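Local coordinates for galectin (Xenopus laevis, PDB 3WUD), which binds beta-galactosides such as lactose as a galectin, a beta-sandwich lectin that probably recognises galactose-bearing glycans on glycoproteins such as laminin, at residues M9-L14 with T119-S124; N43-F48 with M115-I120. One frame throughout, in Å; residues are numbered along the deposited sequence.

Interaction 1. Residues M9-L14 with T119-S124; sequences MNNFSL and TITFLS
With CG set between its own backbone N and carbonyl carbon (chi1 64°), the ring of Phe12 turns in against the backbone of residues 120-124. Thr121 CA lies over one ring face, displaced toward the rim, while Leu123 N sits at the edge near the ring plane. The ring's own apolar contacts across the segments are Phe12 CZ to Ile120 CG2 at 4.0 Å and Phe12 CE2 to Leu123 CB at 3.9 Å. Asn10, its CG anti to the backbone N, sends ND2 to the edge of the Phe122 ring, 3.6 Å from CD2, with amide and ring planes 71° apart. One water ties the polar groups together: it donates to Asn11 OD1, accepts a weak bond from Asn10 ND2 and bonds to Thr121 OG1.

Backbone pairing frames these contacts. Met9 and Leu123 form an antiparallel hydrogen-bonded pair, with Met9 N to Leu123 O at 2.8 Å and Leu123 N to Met9 O at 2.9 Å. After the corner at Asn11, Leu14 N meets Ile120 O at 2.8 Å with an N-H...O angle of 175°. Between the Asn10-Phe122 and Leu14-Ile120 pairs the register slips by two residues. Met9 and Asn10 also pair with a strand of the second subunit, so this bulged edge of the galectin beta-sandwich carries its sheet across the dimer interface.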
# COMPACT_ATOMS: atom_id res chain seq x y z
N MET A 9 -0.04 -2.47 -5.45
CA MET A 9 -1.28 -2.09 -4.71
C MET A 9 -2.34 -1.89 -5.74
O MET A 9 -2.11 -1.21 -6.78
CB MET A 9 -1.07 -0.80 -3.93
CG MET A 9 -2.01 -0.61 -2.76
SD MET A 9 -1.71 0.88 -1.74
CE MET A 9 0.05 0.68 -1.65
N ASN A 10 -3.54 -2.38 -5.44
CA ASN A 10 -4.60 -2.27 -6.40
C ASN A 10 -5.93 -1.96 -5.69
O ASN A 10 -6.16 -2.43 -4.57
CB ASN A 10 -4.69 -3.65 -7.12
CG ASN A 10 -5.64 -3.66 -8.34
OD1 ASN A 10 -6.45 -4.61 -8.52
ND2 ASN A 10 -5.51 -2.69 -9.18
N ASN A 11 -6.78 -1.20 -6.39
CA ASN A 11 -8.18 -0.82 -6.00
C ASN A 11 -8.23 0.05 -4.78
O ASN A 11 -9.14 -0.03 -3.97
CB ASN A 11 -9.10 -2.03 -5.95
CG ASN A 11 -9.49 -2.52 -7.38
OD1 ASN A 11 -9.37 -1.79 -8.41
ND2 ASN A 11 -9.93 -3.78 -7.45
N PHE A 12 -7.19 0.88 -4.63
CA PHE A 12 -7.30 2.13 -3.88
C PHE A 12 -7.92 3.13 -4.89
O PHE A 12 -8.11 2.82 -6.06
CB PHE A 12 -5.94 2.57 -3.34
CG PHE A 12 -4.92 2.90 -4.43
CD1 PHE A 12 -4.71 4.22 -4.83
CD2 PHE A 12 -4.17 1.89 -5.05
CE1 PHE A 12 -3.82 4.56 -5.84
CE2 PHE A 12 -3.32 2.20 -6.09
CZ PHE A 12 -3.14 3.56 -6.48
N SER A 13 -8.26 4.33 -4.48
CA SER A 13 -8.65 5.39 -5.45
C SER A 13 -8.01 6.72 -5.18
O SER A 13 -8.28 7.38 -4.17
CB SER A 13 -10.18 5.54 -5.65
OG SER A 13 -10.89 5.29 -4.48
N LEU A 14 -7.12 7.10 -6.08
CA LEU A 14 -6.55 8.41 -6.10
C LEU A 14 -7.33 9.25 -7.08
O LEU A 14 -7.32 8.99 -8.29
CB LEU A 14 -5.06 8.38 -6.52
CG LEU A 14 -4.24 9.65 -6.56
CD1 LEU A 14 -4.16 10.24 -5.14
CD2 LEU A 14 -2.83 9.41 -7.12
N THR A 119 -10.28 7.57 -12.08
CA THR A 119 -9.46 7.48 -10.86
C THR A 119 -8.19 6.64 -11.13
O THR A 119 -8.25 5.69 -11.94
CB THR A 119 -10.28 6.73 -9.82
OG1 THR A 119 -11.56 7.37 -9.74
CG2 THR A 119 -9.70 6.84 -8.52
N ILE A 120 -7.11 6.99 -10.44
CA ILE A 120 -5.96 6.09 -10.32
C ILE A 120 -6.23 5.03 -9.27
O ILE A 120 -6.46 5.33 -8.08
CB ILE A 120 -4.66 6.85 -10.10
CG1 ILE A 120 -4.35 7.65 -11.38
CG2 ILE A 120 -3.51 5.89 -9.71
CD1 ILE A 120 -3.36 8.75 -11.26
N THR A 121 -6.12 3.78 -9.72
CA THR A 121 -6.42 2.64 -8.88
C THR A 121 -5.30 1.59 -8.77
O THR A 121 -5.50 0.59 -8.14
CB THR A 121 -7.70 1.94 -9.38
OG1 THR A 121 -7.46 1.41 -10.71
CG2 THR A 121 -8.84 2.95 -9.33
N PHE A 122 -4.16 1.83 -9.40
CA PHE A 122 -3.11 0.86 -9.45
C PHE A 122 -1.73 1.49 -9.23
O PHE A 122 -1.45 2.52 -9.80
CB PHE A 122 -3.11 0.13 -10.80
CG PHE A 122 -2.01 -0.93 -10.95
CD1 PHE A 122 -0.80 -0.62 -11.51
CD2 PHE A 122 -2.25 -2.23 -10.55
CE1 PHE A 122 0.18 -1.57 -11.71
CE2 PHE A 122 -1.27 -3.22 -10.75
CZ PHE A 122 -0.04 -2.86 -11.26
N LEU A 123 -0.93 0.82 -8.46
CA LEU A 123 0.42 1.20 -8.16
C LEU A 123 1.32 -0.04 -8.20
O LEU A 123 1.00 -1.12 -7.68
CB LEU A 123 0.47 1.79 -6.78
CG LEU A 123 1.87 2.08 -6.20
CD1 LEU A 123 2.84 0.99 -5.75
CD2 LEU A 123 2.64 3.06 -6.98
N SER A 124 2.48 0.09 -8.82
CA SER A 124 3.48 -0.98 -8.58
C SER A 124 4.86 -0.36 -8.47
O SER A 124 5.11 0.73 -8.89
CB SER A 124 3.45 -2.09 -9.65
OG SER A 124 3.82 -1.59 -10.93
O HOH W 1 -7.29 -1.38 -10.52

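Interaction 2. Residues N43-F48 with M115-I120; sequences NYVIHF and MPLDTI. With GAL (beta-D-galactopyranose), chain B.
Val45 CG2 rests against both methyls of Leu117, where the loop between strands 108-112 and 120-126 packs on a classic beta bulge of the galectin sandwich. Val45 and Ile46 both face Leu37 at this bulge, and the chain turns a corner at Val45. Three residues account for most of the buried surface: Val45, Met115 and, to a smaller extent, Leu117. The contact is mainly apolar, and no hydrogen bond links residues 43-48 to 115-120.

Val45 is oriented with CG1 anti to the backbone N, leaving CG2 beside that nitrogen and directed at the loop. This methyl lies 3.8 Å from Leu117 CD2 and 3.9 Å from Leu117 CD1, so it meets the fork of the leucine rather than a single branch. Val45 CG2 also approaches Met115 SD at 4.1 Å, and is therefore shared by the two loop residues.

Met115 reaches back toward Tyr44 and Asn43. A chi1 of 66° and an extended chi2 (180°) carry the sulfur alongside Val45, and the bend at chi3 (73°) turns the terminal methyl to the backbone, with CE 3.3 Å from Tyr44 O. The sulfur also passes Asn43 CB at 4.4 Å; the amide of Asn43 is occupied elsewhere, its ND2 bonding to Glu68 and Asp40. Lys39 flanks the loop side, touching Met115 and Leu117.

Beyond the bulge the same strand enters the glycan pocket. Asn36 OD1 bonds to His47 ND1, which probably helps hold the imidazole's rotation, and the galactose is held as well by Arg51, Glu55, Asn64 and Glu74. Galactose O4 lies at the ring edge, near its plane, and forms a 2.7 Å hydrogen bond with His47 NE2.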
# COMPACT_ATOMS: atom_id res chain seq x y z
N ASN A 43 -1.53 -0.83 -17.95
CA ASN A 43 -1.90 0.54 -18.23
C ASN A 43 -1.36 1.49 -17.13
O ASN A 43 -1.89 1.63 -16.04
CB ASN A 43 -3.42 0.64 -18.33
CG ASN A 43 -3.97 -0.05 -19.60
OD1 ASN A 43 -3.80 0.44 -20.67
ND2 ASN A 43 -4.48 -1.23 -19.45
N TYR A 44 -0.22 2.09 -17.45
CA TYR A 44 0.47 3.01 -16.54
C TYR A 44 0.27 4.38 -17.13
O TYR A 44 0.76 4.73 -18.21
CB TYR A 44 1.96 2.71 -16.40
CG TYR A 44 2.39 1.32 -16.04
CD1 TYR A 44 1.62 0.41 -15.29
CD2 TYR A 44 3.68 0.90 -16.39
CE1 TYR A 44 2.10 -0.87 -14.95
CE2 TYR A 44 4.17 -0.37 -16.05
CZ TYR A 44 3.40 -1.24 -15.33
OH TYR A 44 3.97 -2.46 -15.06
N VAL A 45 -0.44 5.22 -16.37
CA VAL A 45 -0.45 6.63 -16.61
C VAL A 45 0.95 7.25 -16.45
O VAL A 45 1.33 8.10 -17.22
CB VAL A 45 -1.49 7.37 -15.69
CG1 VAL A 45 -1.56 8.80 -16.09
CG2 VAL A 45 -2.91 6.76 -15.85
N ILE A 46 1.69 6.81 -15.45
CA ILE A 46 3.17 7.12 -15.32
C ILE A 46 3.98 5.88 -14.90
O ILE A 46 3.64 5.12 -14.01
CB ILE A 46 3.48 8.36 -14.43
CG1 ILE A 46 4.97 8.77 -14.56
CG2 ILE A 46 3.12 8.07 -13.00
CD1 ILE A 46 5.24 10.13 -13.90
N HIS A 47 5.13 5.72 -15.58
CA HIS A 47 6.22 4.87 -15.23
C HIS A 47 7.31 5.87 -14.93
O HIS A 47 7.75 6.60 -15.84
CB HIS A 47 6.59 3.95 -16.40
CG HIS A 47 7.91 3.23 -16.25
ND1 HIS A 47 8.09 2.15 -15.42
CD2 HIS A 47 9.08 3.42 -16.89
CE1 HIS A 47 9.32 1.68 -15.59
NE2 HIS A 47 9.91 2.41 -16.51
N PHE A 48 7.69 5.94 -13.67
CA PHE A 48 8.63 6.88 -13.10
C PHE A 48 9.89 6.11 -12.75
O PHE A 48 9.88 5.25 -11.87
CB PHE A 48 8.02 7.48 -11.83
CG PHE A 48 8.92 8.39 -11.09
CD1 PHE A 48 9.05 9.72 -11.48
CD2 PHE A 48 9.65 7.94 -9.99
CE1 PHE A 48 9.87 10.59 -10.78
CE2 PHE A 48 10.51 8.80 -9.28
CZ PHE A 48 10.63 10.12 -9.72
N MET A 115 -4.15 9.08 -21.72
CA MET A 115 -5.07 7.95 -21.79
C MET A 115 -6.30 8.31 -20.97
O MET A 115 -6.22 9.22 -20.14
CB MET A 115 -4.45 6.64 -21.33
CG MET A 115 -4.06 6.51 -19.84
SD MET A 115 -3.34 4.88 -19.47
CE MET A 115 -1.76 5.15 -20.26
N PRO A 116 -7.43 7.62 -21.26
CA PRO A 116 -8.63 7.86 -20.52
C PRO A 116 -8.46 7.43 -19.10
O PRO A 116 -7.95 6.33 -18.84
CB PRO A 116 -9.69 6.98 -21.20
CG PRO A 116 -9.06 6.43 -22.42
CD PRO A 116 -7.58 6.54 -22.25
N LEU A 117 -8.94 8.27 -18.18
CA LEU A 117 -8.72 8.07 -16.76
C LEU A 117 -9.79 8.76 -15.92
O LEU A 117 -10.00 9.98 -16.05
CB LEU A 117 -7.30 8.62 -16.38
CG LEU A 117 -6.80 8.45 -14.97
CD1 LEU A 117 -6.57 6.98 -14.62
CD2 LEU A 117 -5.52 9.23 -14.71
N ASP A 118 -10.42 8.00 -15.02
CA ASP A 118 -11.39 8.52 -14.04
C ASP A 118 -10.58 8.70 -12.72
O ASP A 118 -10.33 9.82 -12.29
CB ASP A 118 -12.56 7.49 -13.94
CG ASP A 118 -13.63 7.82 -12.87
OD1 ASP A 118 -14.16 8.95 -12.88
OD2 ASP A 118 -13.99 6.91 -12.08
N THR A 119 -10.28 7.57 -12.08
CA THR A 119 -9.46 7.48 -10.86
C THR A 119 -8.19 6.64 -11.13
O THR A 119 -8.25 5.69 -11.94
CB THR A 119 -10.28 6.73 -9.82
OG1 THR A 119 -11.56 7.37 -9.74
CG2 THR A 119 -9.70 6.84 -8.52
N ILE A 120 -7.11 6.99 -10.44
CA ILE A 120 -5.96 6.09 -10.32
C ILE A 120 -6.23 5.03 -9.27
O ILE A 120 -6.46 5.33 -8.08
CB ILE A 120 -4.66 6.85 -10.10
CG1 ILE A 120 -4.35 7.65 -11.38
CG2 ILE A 120 -3.51 5.89 -9.71
CD1 ILE A 120 -3.36 8.75 -11.26
C1 GAL B . 13.06 0.82 -21.39
C2 GAL B . 13.15 -0.07 -20.15
C3 GAL B . 11.81 -0.26 -19.45
C4 GAL B . 11.14 1.11 -19.27
C5 GAL B . 11.14 1.86 -20.61
C6 GAL B . 10.52 3.24 -20.57
O2 GAL B . 13.62 -1.36 -20.51
O3 GAL B . 12.00 -1.00 -18.25
O4 GAL B . 11.87 1.88 -18.29
O5 GAL B . 12.45 2.07 -21.14
O6 GAL B . 10.52 3.90 -21.82

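The centres of interactions 1 and 2 lie about 9 Å apart, on the same side of the chain's centre. Along the chain, 9-14 comes first, then 43-48, and both find their partners in one late run, 115-124, with Thr119 and Ile120 common to the two contacts. Both reach the six-stranded antiparallel sheet, in which strand 34-37 separates 120-126 from 43-51. They also touch directly: Phe122 CE1 of interaction 1 packs against Tyr44 CE1 of interaction 2 at 3.8 Å. The late run thus joins two regions of one sheet, the edge strand 7-10 at the subunit interface and the strand 43-51 that carries sugar-binding His47.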